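Local coordinates for protein beta-lactamase (Chitinophaga pinensis, PDB 6N36) that probably hydrolyses the beta-lactam ring of penicillin-like antibiotics, as a metallo-beta-lactamase carrying two zinc sites, at residues A[30-35]-A[67-72]; A[39-42]-A[47-50]; A[49-54]-A[167-172]; A[137-140]-A[144-147]. One frame throughout, in Å; residues are numbered along the deposited sequence.

Contact 1: A[30-35]-A[67-72]; sequences YYIGTY and KTLGFK
With CG anti to the carbonyl carbon in both Y30 (chi1 -62°) and F71 (chi1 -57°), the two aromatic side chains reach across the contact and meet as a T-shaped pair. The edge of F71 is directed at a face of Y30, with centroids 5.1 Å apart and planes at 65°. F71 CE2 does most of the touching, lying over the rim of the tyrosine ring at 3.7 Å from Y30 CZ. The phenol oxygen lies in turn at the edge of the phenylalanine ring, with Y30 OH 3.6 Å from F71 CZ. Further back along the tyrosine, L69 slides past in the opposite direction, and L69 CD1 approaches Y30 CD2 obliquely at 3.8 Å. L69 CD1 also meets I32 CG2, at 3.5 Å. A Schellman motif at G70, the residue that leaves helix 58-69, turns the chain between the leucine and the phenylalanine, and both face the Y30-I32 end of strand 29-31. H48 adds an edge-to-face partner for F71, and I32 O is hydrogen-bonded to H65 ND1 of the helix. No hydrogen bond joins the two segments themselves: dispersion and the edge-to-face attraction of two rings dock the helix end on the end of the strand and the loop that follows.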
loop_
_atom_site.group_PDB
_atom_site.type_symbol
_atom_site.label_atom_id
_atom_site.label_comp_id
_atom_site.label_asym_id
_atom_site.label_seq_id
_atom_site.Cartn_x
_atom_site.Cartn_y
_atom_site.Cartn_z
ATOM N N TYR A 30 8.697 -8.957 -4.851
ATOM C CA TYR A 30 8.017 -9.233 -6.129
ATOM C C TYR A 30 6.777 -8.332 -6.227
ATOM O O TYR A 30 6.057 -8.069 -5.230
ATOM C CB TYR A 30 7.570 -10.689 -6.219
ATOM C CG TYR A 30 8.711 -11.666 -6.164
ATOM C CD1 TYR A 30 9.254 -12.047 -4.941
ATOM C CD2 TYR A 30 9.279 -12.187 -7.311
ATOM C CE1 TYR A 30 10.342 -12.894 -4.857
ATOM C CE2 TYR A 30 10.342 -13.088 -7.231
ATOM C CZ TYR A 30 10.900 -13.410 -5.998
ATOM O OH TYR A 30 11.953 -14.309 -5.871
ATOM N N TYR A 31 6.478 -7.976 -7.468
ATOM C CA TYR A 31 5.236 -7.292 -7.869
ATOM C C TYR A 31 4.229 -8.364 -8.279
ATOM O O TYR A 31 4.519 -9.158 -9.173
ATOM C CB TYR A 31 5.449 -6.335 -9.037
ATOM C CG TYR A 31 4.229 -5.488 -9.340
ATOM C CD1 TYR A 31 4.018 -4.286 -8.680
ATOM C CD2 TYR A 31 3.241 -5.906 -10.240
ATOM C CE1 TYR A 31 2.907 -3.523 -8.922
ATOM C CE2 TYR A 31 2.124 -5.129 -10.490
ATOM C CZ TYR A 31 1.976 -3.908 -9.868
ATOM O OH TYR A 31 0.874 -3.124 -10.060
ATOM N N ILE A 32 3.076 -8.443 -7.645
ATOM C CA ILE A 32 2.009 -9.425 -7.980
ATOM C C ILE A 32 0.650 -8.725 -8.155
ATOM O O ILE A 32 -0.380 -9.386 -8.074
ATOM C CB ILE A 32 1.937 -10.557 -6.943
ATOM C CG1 ILE A 32 1.638 -10.082 -5.509
ATOM C CG2 ILE A 32 3.212 -11.373 -7.016
ATOM C CD1 ILE A 32 1.254 -11.220 -4.601
ATOM N N GLY A 33 0.669 -7.430 -8.401
ATOM C CA GLY A 33 -0.546 -6.630 -8.500
ATOM C C GLY A 33 -1.147 -6.640 -9.883
ATOM O O GLY A 33 -0.818 -7.470 -10.710
ATOM N N THR A 34 -2.015 -5.670 -10.110
ATOM C CA THR A 34 -2.687 -5.505 -11.412
ATOM C C THR A 34 -1.997 -4.397 -12.208
ATOM O O THR A 34 -0.933 -3.883 -11.821
ATOM C CB THR A 34 -4.172 -5.249 -11.178
ATOM O OG1 THR A 34 -4.302 -4.039 -10.433
ATOM C CG2 THR A 34 -4.857 -6.400 -10.491
ATOM N N TYR A 35 -2.565 -4.055 -13.367
ATOM C CA TYR A 35 -1.964 -2.961 -14.168
ATOM C C TYR A 35 -1.794 -1.720 -13.282
ATOM O O TYR A 35 -0.780 -1.062 -13.425
ATOM C CB TYR A 35 -2.787 -2.699 -15.433
ATOM C CG TYR A 35 -2.125 -1.750 -16.403
ATOM C CD1 TYR A 35 -1.224 -2.222 -17.343
ATOM C CD2 TYR A 35 -2.415 -0.404 -16.395
ATOM C CE1 TYR A 35 -0.585 -1.357 -18.228
ATOM C CE2 TYR A 35 -1.770 0.477 -17.246
ATOM C CZ TYR A 35 -0.858 -0.010 -18.165
ATOM O OH TYR A 35 -0.209 0.843 -19.017
ATOM N N LYS A 67 1.583 -18.378 -8.112
ATOM C CA LYS A 67 1.853 -19.677 -8.765
ATOM C C LYS A 67 2.820 -19.420 -9.929
ATOM O O LYS A 67 3.818 -20.184 -10.101
ATOM C CB LYS A 67 0.541 -20.314 -9.228
ATOM C CG LYS A 67 0.706 -21.659 -9.923
ATOM C CD LYS A 67 -0.572 -22.187 -10.575
ATOM C CE LYS A 67 -0.271 -23.143 -11.718
ATOM N NZ LYS A 67 -1.449 -23.473 -12.568
ATOM N N THR A 68 2.546 -18.414 -10.780
ATOM C CA THR A 68 3.431 -18.072 -11.922
ATOM C C THR A 68 4.885 -17.890 -11.460
ATOM O O THR A 68 5.791 -18.314 -12.185
ATOM C CB THR A 68 2.954 -16.819 -12.669
ATOM O OG1 THR A 68 1.699 -17.202 -13.240
ATOM C CG2 THR A 68 3.954 -16.317 -13.678
ATOM N N LEU A 69 5.110 -17.251 -10.299
ATOM C CA LEU A 69 6.451 -16.992 -9.737
ATOM C C LEU A 69 7.034 -18.232 -9.024
ATOM O O LEU A 69 8.248 -18.143 -8.679
ATOM C CB LEU A 69 6.368 -15.838 -8.743
ATOM C CG LEU A 69 6.003 -14.473 -9.352
ATOM C CD1 LEU A 69 5.816 -13.455 -8.220
ATOM C CD2 LEU A 69 7.048 -14.034 -10.339
ATOM N N GLY A 70 6.216 -19.244 -8.729
ATOM C CA GLY A 70 6.609 -20.498 -8.077
ATOM C C GLY A 70 6.445 -20.465 -6.570
ATOM O O GLY A 70 7.057 -21.328 -5.882
ATOM N N PHE A 71 5.556 -19.604 -6.054
ATOM C CA PHE A 71 5.286 -19.544 -4.599
ATOM C C PHE A 71 3.847 -19.978 -4.327
ATOM O O PHE A 71 2.948 -19.842 -5.223
ATOM C CB PHE A 71 5.500 -18.140 -4.056
ATOM C CG PHE A 71 6.888 -17.608 -4.320
ATOM C CD1 PHE A 71 7.961 -18.183 -3.648
ATOM C CD2 PHE A 71 7.126 -16.591 -5.221
ATOM C CE1 PHE A 71 9.255 -17.731 -3.864
ATOM C CE2 PHE A 71 8.425 -16.153 -5.461
ATOM C CZ PHE A 71 9.473 -16.722 -4.768
ATOM N N LYS A 72 3.631 -20.490 -3.139
ATOM C CA LYS A 72 2.304 -20.944 -2.681
ATOM C C LYS A 72 1.610 -19.838 -1.893
ATOM O O LYS A 72 2.143 -19.345 -0.898
ATOM C CB LYS A 72 2.411 -22.213 -1.836
ATOM C CG LYS A 72 2.656 -23.481 -2.633
ATOM C CD LYS A 72 2.213 -24.769 -1.939
ATOM C CE LYS A 72 2.195 -24.706 -0.431
ATOM N NZ LYS A 72 2.743 -25.952 0.165
#

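Contact 2: A[39-42]-A[47-50]; sequences MFLI and GHIL
Strands 40-42 and 48-50 run antiparallel, their directions 162° apart and their axes 4.7 Å from each other at closest approach, with I42 and I49 as a hydrogen-bonded pair and L41 and L50 as a non-hydrogen-bonded one. I42 N gives its hydrogen to I49 O at 2.8 Å, and I49 N returns a bond to I42 O at 2.9 Å, both nearly straight. CA-H...O contacts fill in between, among them H48 CA to I42 O at 3.2 Å. The isoleucine pair shares one face of the sheet, where I42 CG2 touches I49 CD1 at 3.8 Å as the branches pass at a slant. The other face carries L41 and L50. L41 turns CG away from the backbone N (chi1 -179°), and with chi2 near 72° L41 CD1 lies 3.7 Å from H48 CB. L50 adopts the same side-chain conformation, and L50 CD1 lies 3.6 Å from F40 O. Helix 58-69 packs against the leucine face, M66 touching both L41 and H48, whereas I42 and I49 lie against I152 of the second sheet. Every touching residue is buried. This is a beta hairpin in the larger sheet of the metallo-beta-lactamase alpha-beta/beta-alpha sandwich, with helices on one face and the partner sheet on the other.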
loop_
_atom_site.group_PDB
_atom_site.type_symbol
_atom_site.label_atom_id
_atom_site.label_comp_id
_atom_site.label_asym_id
_atom_site.label_seq_id
_atom_site.Cartn_x
_atom_site.Cartn_y
_atom_site.Cartn_z
ATOM N N MET A 39 0.549 -4.513 -5.393
ATOM C CA MET A 39 0.442 -5.610 -4.405
ATOM C C MET A 39 1.824 -6.205 -4.404
ATOM O O MET A 39 2.349 -6.473 -5.479
ATOM C CB MET A 39 -0.579 -6.674 -4.762
ATOM C CG MET A 39 -1.940 -6.080 -4.974
ATOM S SD MET A 39 -3.122 -7.238 -5.654
ATOM C CE MET A 39 -4.026 -6.088 -6.710
ATOM N N PHE A 40 2.429 -6.264 -3.232
ATOM C CA PHE A 40 3.856 -6.565 -3.111
ATOM C C PHE A 40 4.025 -7.808 -2.252
ATOM O O PHE A 40 3.391 -7.935 -1.202
ATOM C CB PHE A 40 4.578 -5.363 -2.535
ATOM C CG PHE A 40 4.271 -4.104 -3.313
ATOM C CD1 PHE A 40 4.935 -3.844 -4.493
ATOM C CD2 PHE A 40 3.311 -3.217 -2.866
ATOM C CE1 PHE A 40 4.667 -2.683 -5.204
ATOM C CE2 PHE A 40 3.049 -2.066 -3.586
ATOM C CZ PHE A 40 3.683 -1.845 -4.771
ATOM N N LEU A 41 4.877 -8.708 -2.713
ATOM C CA LEU A 41 5.138 -9.992 -2.025
ATOM C C LEU A 41 6.588 -10.008 -1.590
ATOM O O LEU A 41 7.472 -9.797 -2.435
ATOM C CB LEU A 41 4.856 -11.166 -2.972
ATOM C CG LEU A 41 5.077 -12.541 -2.356
ATOM C CD1 LEU A 41 4.006 -12.883 -1.357
ATOM C CD2 LEU A 41 5.198 -13.562 -3.492
ATOM N N ILE A 42 6.845 -10.205 -0.298
ATOM C CA ILE A 42 8.215 -10.362 0.241
ATOM C C ILE A 42 8.324 -11.809 0.701
ATOM O O ILE A 42 7.556 -12.239 1.552
ATOM C CB ILE A 42 8.433 -9.401 1.392
ATOM C CG1 ILE A 42 8.294 -7.955 0.941
ATOM C CG2 ILE A 42 9.789 -9.682 2.053
ATOM C CD1 ILE A 42 8.196 -7.033 2.067
ATOM N N GLY A 47 8.074 -18.066 5.366
ATOM C CA GLY A 47 6.773 -17.617 4.853
ATOM C C GLY A 47 6.841 -16.209 4.320
ATOM O O GLY A 47 7.876 -15.552 4.389
ATOM N N HIS A 48 5.721 -15.715 3.801
ATOM C CA HIS A 48 5.759 -14.470 3.022
ATOM C C HIS A 48 4.913 -13.380 3.668
ATOM O O HIS A 48 4.007 -13.664 4.442
ATOM C CB HIS A 48 5.217 -14.742 1.607
ATOM C CG HIS A 48 5.745 -15.991 0.980
ATOM N ND1 HIS A 48 7.101 -16.328 1.046
ATOM C CD2 HIS A 48 5.123 -16.990 0.307
ATOM C CE1 HIS A 48 7.273 -17.466 0.417
ATOM N NE2 HIS A 48 6.075 -17.908 -0.074
ATOM N N ILE A 49 5.247 -12.170 3.283
ATOM C CA ILE A 49 4.515 -10.937 3.658
ATOM C C ILE A 49 3.837 -10.461 2.369
ATOM O O ILE A 49 4.508 -10.270 1.323
ATOM C CB ILE A 49 5.423 -9.883 4.276
ATOM C CG1 ILE A 49 6.280 -10.425 5.437
ATOM C CG2 ILE A 49 4.599 -8.657 4.673
ATOM C CD1 ILE A 49 7.695 -10.736 5.039
ATOM N N LEU A 50 2.541 -10.140 2.476
ATOM C CA LEU A 50 1.779 -9.473 1.373
ATOM C C LEU A 50 1.432 -8.058 1.796
ATOM O O LEU A 50 0.851 -7.894 2.877
ATOM C CB LEU A 50 0.500 -10.248 1.102
ATOM C CG LEU A 50 -0.413 -9.594 0.056
ATOM C CD1 LEU A 50 0.215 -9.650 -1.314
ATOM C CD2 LEU A 50 -1.800 -10.244 0.100
#

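Contact 3: A[49-54]-A[167-172]; sequences ILINTG and FLFDVK
I51 sends its side chain toward the second sheet, and I51 CB still stands 5.0 Å from F167 CD2. From there the branches part. The short one ends in I51 CG2, which meets the phenylalanine ring obliquely, 4.1 Å from F167 CE2 and about as near to F167 CD2. The long one begins with I51 CG1, anti to the carbonyl carbon (chi1 -56°), and passes the same ring at 4.6 Å from F167 CD2. Extended chi2 (172°) then carries the tip onward, so that CD1 touches two aromatic residues: I51 CD1 lies 4.1 Å from F167 CD2 and 4.4 Å from F169 CE1. F167 and F169 are alternate residues of strand 165-172 and point to the same side of it, while the isoleucine and the F167 side chain slide past each other in opposite directions. L80 of the neighbouring strand 76-80 touches both I51 and F167, and I152 and M154, on the adjacent strand 150-156 of the same sheet as F167, touch F167. The contact therefore joins the facing sheets of the alpha-beta/beta-alpha sandwich near the centre of the chain. Just beyond I51, N52 OD1 is hydrogen-bonded to T81 OG1 and T82 N, next to the zinc ligand H83. Across the two segments the chemistry is wholly apolar: with no hydrogen bond and only loose carbon-carbon approaches, the sheets are held here by dispersion and the exclusion of water.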
loop_
_atom_site.group_PDB
_atom_site.type_symbol
_atom_site.label_atom_id
_atom_site.label_comp_id
_atom_site.label_asym_id
_atom_site.label_seq_id
_atom_site.Cartn_x
_atom_site.Cartn_y
_atom_site.Cartn_z
ATOM N N ILE A 49 5.247 -12.170 3.283
ATOM C CA ILE A 49 4.515 -10.937 3.658
ATOM C C ILE A 49 3.837 -10.461 2.369
ATOM O O ILE A 49 4.508 -10.270 1.323
ATOM C CB ILE A 49 5.423 -9.883 4.276
ATOM C CG1 ILE A 49 6.280 -10.425 5.437
ATOM C CG2 ILE A 49 4.599 -8.657 4.673
ATOM C CD1 ILE A 49 7.695 -10.736 5.039
ATOM N N LEU A 50 2.541 -10.140 2.476
ATOM C CA LEU A 50 1.779 -9.473 1.373
ATOM C C LEU A 50 1.432 -8.058 1.796
ATOM O O LEU A 50 0.851 -7.894 2.877
ATOM C CB LEU A 50 0.500 -10.248 1.102
ATOM C CG LEU A 50 -0.413 -9.594 0.056
ATOM C CD1 LEU A 50 0.215 -9.650 -1.314
ATOM C CD2 LEU A 50 -1.800 -10.244 0.100
ATOM N N ILE A 51 1.806 -7.079 0.970
ATOM C CA ILE A 51 1.368 -5.684 1.160
ATOM C C ILE A 51 0.306 -5.384 0.102
ATOM O O ILE A 51 0.641 -5.304 -1.072
ATOM C CB ILE A 51 2.545 -4.704 1.074
ATOM C CG1 ILE A 51 3.665 -5.047 2.065
ATOM C CG2 ILE A 51 1.999 -3.305 1.288
ATOM C CD1 ILE A 51 4.921 -4.214 1.868
ATOM N N ASN A 52 -0.916 -5.197 0.586
ATOM C CA ASN A 52 -2.132 -4.816 -0.171
ATOM C C ASN A 52 -2.745 -5.973 -0.938
ATOM O O ASN A 52 -2.050 -6.893 -1.411
ATOM C CB ASN A 52 -1.915 -3.664 -1.150
ATOM C CG ASN A 52 -1.639 -2.339 -0.474
ATOM O OD1 ASN A 52 -1.953 -2.154 0.711
ATOM N ND2 ASN A 52 -1.023 -1.414 -1.220
ATOM N N THR A 53 -4.047 -5.891 -1.075
ATOM C CA THR A 53 -4.823 -6.581 -2.144
ATOM C C THR A 53 -5.226 -5.554 -3.177
ATOM O O THR A 53 -4.753 -4.431 -3.155
ATOM C CB THR A 53 -5.997 -7.402 -1.598
ATOM O OG1 THR A 53 -7.046 -6.500 -1.218
ATOM C CG2 THR A 53 -5.630 -8.318 -0.451
ATOM N N GLY A 54 -6.049 -5.959 -4.146
ATOM C CA GLY A 54 -6.810 -5.004 -4.938
ATOM C C GLY A 54 -8.247 -4.946 -4.455
ATOM O O GLY A 54 -8.526 -5.080 -3.289
ATOM N N PHE A 167 6.107 1.584 4.142
ATOM C CA PHE A 167 6.952 0.503 4.659
ATOM C C PHE A 167 8.346 0.648 4.058
ATOM O O PHE A 167 8.500 0.886 2.849
ATOM C CB PHE A 167 6.360 -0.878 4.338
ATOM C CG PHE A 167 4.990 -1.070 4.921
ATOM C CD1 PHE A 167 4.831 -1.344 6.270
ATOM C CD2 PHE A 167 3.855 -0.969 4.122
ATOM C CE1 PHE A 167 3.578 -1.496 6.821
ATOM C CE2 PHE A 167 2.592 -1.126 4.675
ATOM C CZ PHE A 167 2.444 -1.407 6.015
ATOM N N LEU A 168 9.349 0.548 4.932
ATOM C CA LEU A 168 10.779 0.602 4.536
ATOM C C LEU A 168 11.398 -0.738 4.918
ATOM O O LEU A 168 11.193 -1.230 6.065
ATOM C CB LEU A 168 11.489 1.705 5.336
ATOM C CG LEU A 168 11.347 3.148 4.869
ATOM C CD1 LEU A 168 11.757 4.062 6.046
ATOM C CD2 LEU A 168 12.287 3.455 3.703
ATOM N N PHE A 169 12.218 -1.268 4.032
ATOM C CA PHE A 169 12.901 -2.557 4.298
ATOM C C PHE A 169 14.067 -2.714 3.343
ATOM O O PHE A 169 14.043 -2.288 2.169
ATOM C CB PHE A 169 11.949 -3.764 4.181
ATOM C CG PHE A 169 11.112 -3.801 2.924
ATOM C CD1 PHE A 169 9.947 -3.065 2.856
ATOM C CD2 PHE A 169 11.507 -4.493 1.806
ATOM C CE1 PHE A 169 9.192 -3.071 1.706
ATOM C CE2 PHE A 169 10.763 -4.480 0.639
ATOM C CZ PHE A 169 9.604 -3.762 0.594
ATOM N N ASP A 170 15.054 -3.454 3.825
ATOM C CA ASP A 170 16.228 -3.855 3.018
ATOM C C ASP A 170 15.969 -5.200 2.337
ATOM O O ASP A 170 15.433 -6.135 2.996
ATOM C CB ASP A 170 17.481 -3.958 3.889
ATOM C CG ASP A 170 17.964 -2.611 4.404
ATOM O OD1 ASP A 170 17.513 -1.545 3.893
ATOM O OD2 ASP A 170 18.823 -2.623 5.330
ATOM N N VAL A 171 16.318 -5.280 1.058
ATOM C CA VAL A 171 16.369 -6.569 0.315
ATOM C C VAL A 171 17.805 -6.762 -0.203
ATOM O O VAL A 171 18.462 -5.793 -0.603
ATOM C CB VAL A 171 15.346 -6.672 -0.830
ATOM C CG1 VAL A 171 13.939 -6.487 -0.291
ATOM C CG2 VAL A 171 15.606 -5.682 -1.948
ATOM N N LYS A 172 18.214 -8.008 -0.246
ATOM C CA LYS A 172 19.578 -8.419 -0.695
ATOM C C LYS A 172 19.444 -9.243 -1.971
ATOM O O LYS A 172 18.601 -10.150 -1.982
ATOM C CB LYS A 172 20.192 -9.305 0.384
ATOM C CG LYS A 172 20.501 -8.623 1.707
ATOM C CD LYS A 172 21.032 -9.611 2.726
ATOM C CE LYS A 172 21.644 -8.956 3.944
ATOM N NZ LYS A 172 21.783 -9.955 5.025
#

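Contact 4: A[137-140]-A[144-147]; sequences RLLH and SIQL
The guanidinium of R137 comes end-on to the backbone of S144, and NH1 and NH2 both give a hydrogen to the one carbonyl oxygen. R137 NH1 lies 3.0 Å from S144 O and R137 NH2 3.1 Å from it; the N-H...O angles of 149° and 143° show two moderately bent bonds instead of one straight one. The oxygen stays in the plane of the guanidinium, at its edge, while the two nitrogens approach from the same face of the carbonyl plane and are tilted out of it. An extended arginine, with CG anti to the backbone N (chi1 -179°), spans the distance. L139 lies over one face of the flat group: L139 CD2 sits 3.7 Å above the guanidinium plane of R137, over the centre. The strands themselves are not paired. Strand 137-139 is an edge of the seven-stranded sheet and strand 144-147 an edge of the five-stranded one, so the arginine bridges edge strands of the two sheets of the alpha-beta/beta-alpha sandwich, across axes that come no nearer than 9.7 Å. Beside these hydrogen bonds, L139 and I145 cross at about a right angle. L139 CD2 meets I145 CG1 at 4.1 Å, and L139 CD1 meets I145 CD1 at the same distance. M104 packs on all three of R137, L139 and I145, and I145 also reaches I78 and L80 of the larger sheet. D143, in the connecting turn, accepts a hydrogen bond from H140 N through OD2, and the same oxygen forms a long, weak ion pair with R137 NH2.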
loop_
_atom_site.group_PDB
_atom_site.type_symbol
_atom_site.label_atom_id
_atom_site.label_comp_id
_atom_site.label_asym_id
_atom_site.label_seq_id
_atom_site.Cartn_x
_atom_site.Cartn_y
_atom_site.Cartn_z
ATOM N N ARG A 137 -2.299 -7.727 15.115
ATOM C CA ARG A 137 -1.295 -6.842 15.740
ATOM C C ARG A 137 -1.618 -5.415 15.322
ATOM O O ARG A 137 -1.946 -5.198 14.134
ATOM C CB ARG A 137 0.134 -7.223 15.359
ATOM C CG ARG A 137 1.206 -6.356 15.995
ATOM C CD ARG A 137 2.625 -6.852 15.732
ATOM N NE ARG A 137 3.576 -5.818 16.090
ATOM C CZ ARG A 137 4.797 -5.666 15.585
ATOM N NH1 ARG A 137 5.290 -6.528 14.718
ATOM N NH2 ARG A 137 5.534 -4.634 15.950
ATOM N N LEU A 138 -1.612 -4.511 16.301
ATOM C CA LEU A 138 -1.813 -3.070 16.044
ATOM C C LEU A 138 -0.429 -2.439 15.979
ATOM O O LEU A 138 0.368 -2.614 16.947
ATOM C CB LEU A 138 -2.657 -2.472 17.182
ATOM C CG LEU A 138 -4.076 -3.010 17.335
ATOM C CD1 LEU A 138 -4.723 -2.462 18.604
ATOM C CD2 LEU A 138 -4.931 -2.683 16.123
ATOM N N LEU A 139 -0.150 -1.702 14.916
ATOM C CA LEU A 139 1.185 -1.133 14.649
ATOM C C LEU A 139 1.193 0.362 14.983
ATOM O O LEU A 139 0.169 1.045 14.738
ATOM C CB LEU A 139 1.505 -1.324 13.162
ATOM C CG LEU A 139 1.584 -2.759 12.665
ATOM C CD1 LEU A 139 1.620 -2.767 11.130
ATOM C CD2 LEU A 139 2.782 -3.478 13.289
ATOM N N HIS A 140 2.350 0.847 15.449
ATOM C CA HIS A 140 2.660 2.267 15.725
ATOM C C HIS A 140 3.806 2.763 14.854
ATOM O O HIS A 140 4.550 1.971 14.299
ATOM C CB HIS A 140 2.990 2.443 17.224
ATOM C CG HIS A 140 1.900 1.909 18.081
ATOM N ND1 HIS A 140 1.889 0.603 18.526
ATOM C CD2 HIS A 140 0.722 2.445 18.451
ATOM C CE1 HIS A 140 0.783 0.382 19.213
ATOM N NE2 HIS A 140 0.050 1.494 19.184
ATOM N N SER A 144 8.535 -2.438 13.937
ATOM C CA SER A 144 9.175 -3.404 13.011
ATOM C C SER A 144 8.332 -4.680 12.925
ATOM O O SER A 144 7.789 -5.143 13.946
ATOM C CB SER A 144 10.578 -3.675 13.436
ATOM O OG SER A 144 10.535 -4.464 14.589
ATOM N N ILE A 145 8.237 -5.229 11.709
ATOM C CA ILE A 145 7.574 -6.500 11.369
ATOM C C ILE A 145 8.724 -7.387 10.882
ATOM O O ILE A 145 9.443 -6.991 9.908
ATOM C CB ILE A 145 6.484 -6.276 10.304
ATOM C CG1 ILE A 145 5.472 -5.235 10.792
ATOM C CG2 ILE A 145 5.805 -7.580 9.931
ATOM C CD1 ILE A 145 5.258 -4.094 9.834
ATOM N N GLN A 146 8.938 -8.468 11.596
ATOM C CA GLN A 146 10.071 -9.385 11.335
ATOM C C GLN A 146 9.556 -10.768 10.975
ATOM O O GLN A 146 8.734 -11.326 11.693
ATOM C CB GLN A 146 10.992 -9.417 12.556
ATOM C CG GLN A 146 11.616 -8.065 12.813
ATOM C CD GLN A 146 12.443 -8.108 14.067
ATOM O OE1 GLN A 146 11.990 -7.691 15.126
ATOM N NE2 GLN A 146 13.626 -8.675 13.953
ATOM N N LEU A 147 10.169 -11.369 9.968
ATOM C CA LEU A 147 9.860 -12.755 9.542
ATOM C C LEU A 147 11.019 -13.269 8.698
ATOM O O LEU A 147 11.396 -12.596 7.718
ATOM C CB LEU A 147 8.572 -12.764 8.702
ATOM C CG LEU A 147 8.107 -14.145 8.273
ATOM C CD1 LEU A 147 7.771 -15.039 9.437
ATOM C CD2 LEU A 147 6.943 -14.055 7.283
#

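Contacts 1 to 3 each use strands of the larger sheet: 29-31, the 40-42/48-51 hairpin and 48-51. Contact 1 joins contact 2 through Y30 N to L41 O (2.8 Å) and I32 N to M39 O (3.0 Å), both probable hydrogen bonds; contact 2 shares I49 and L50 with contact 3. Contacts 3 and 4 tie the two sheets together, their centres 12 Å apart, and L147 CD2 lies 4.1 Å from I49 CD1, against the hairpin. Contacts 1 and 4 do not touch, their nearest atoms being about 11 Å apart. No contact includes a zinc ligand: the side chains of F40 and I51 are about 11 and 12 Å from a bound zinc ion.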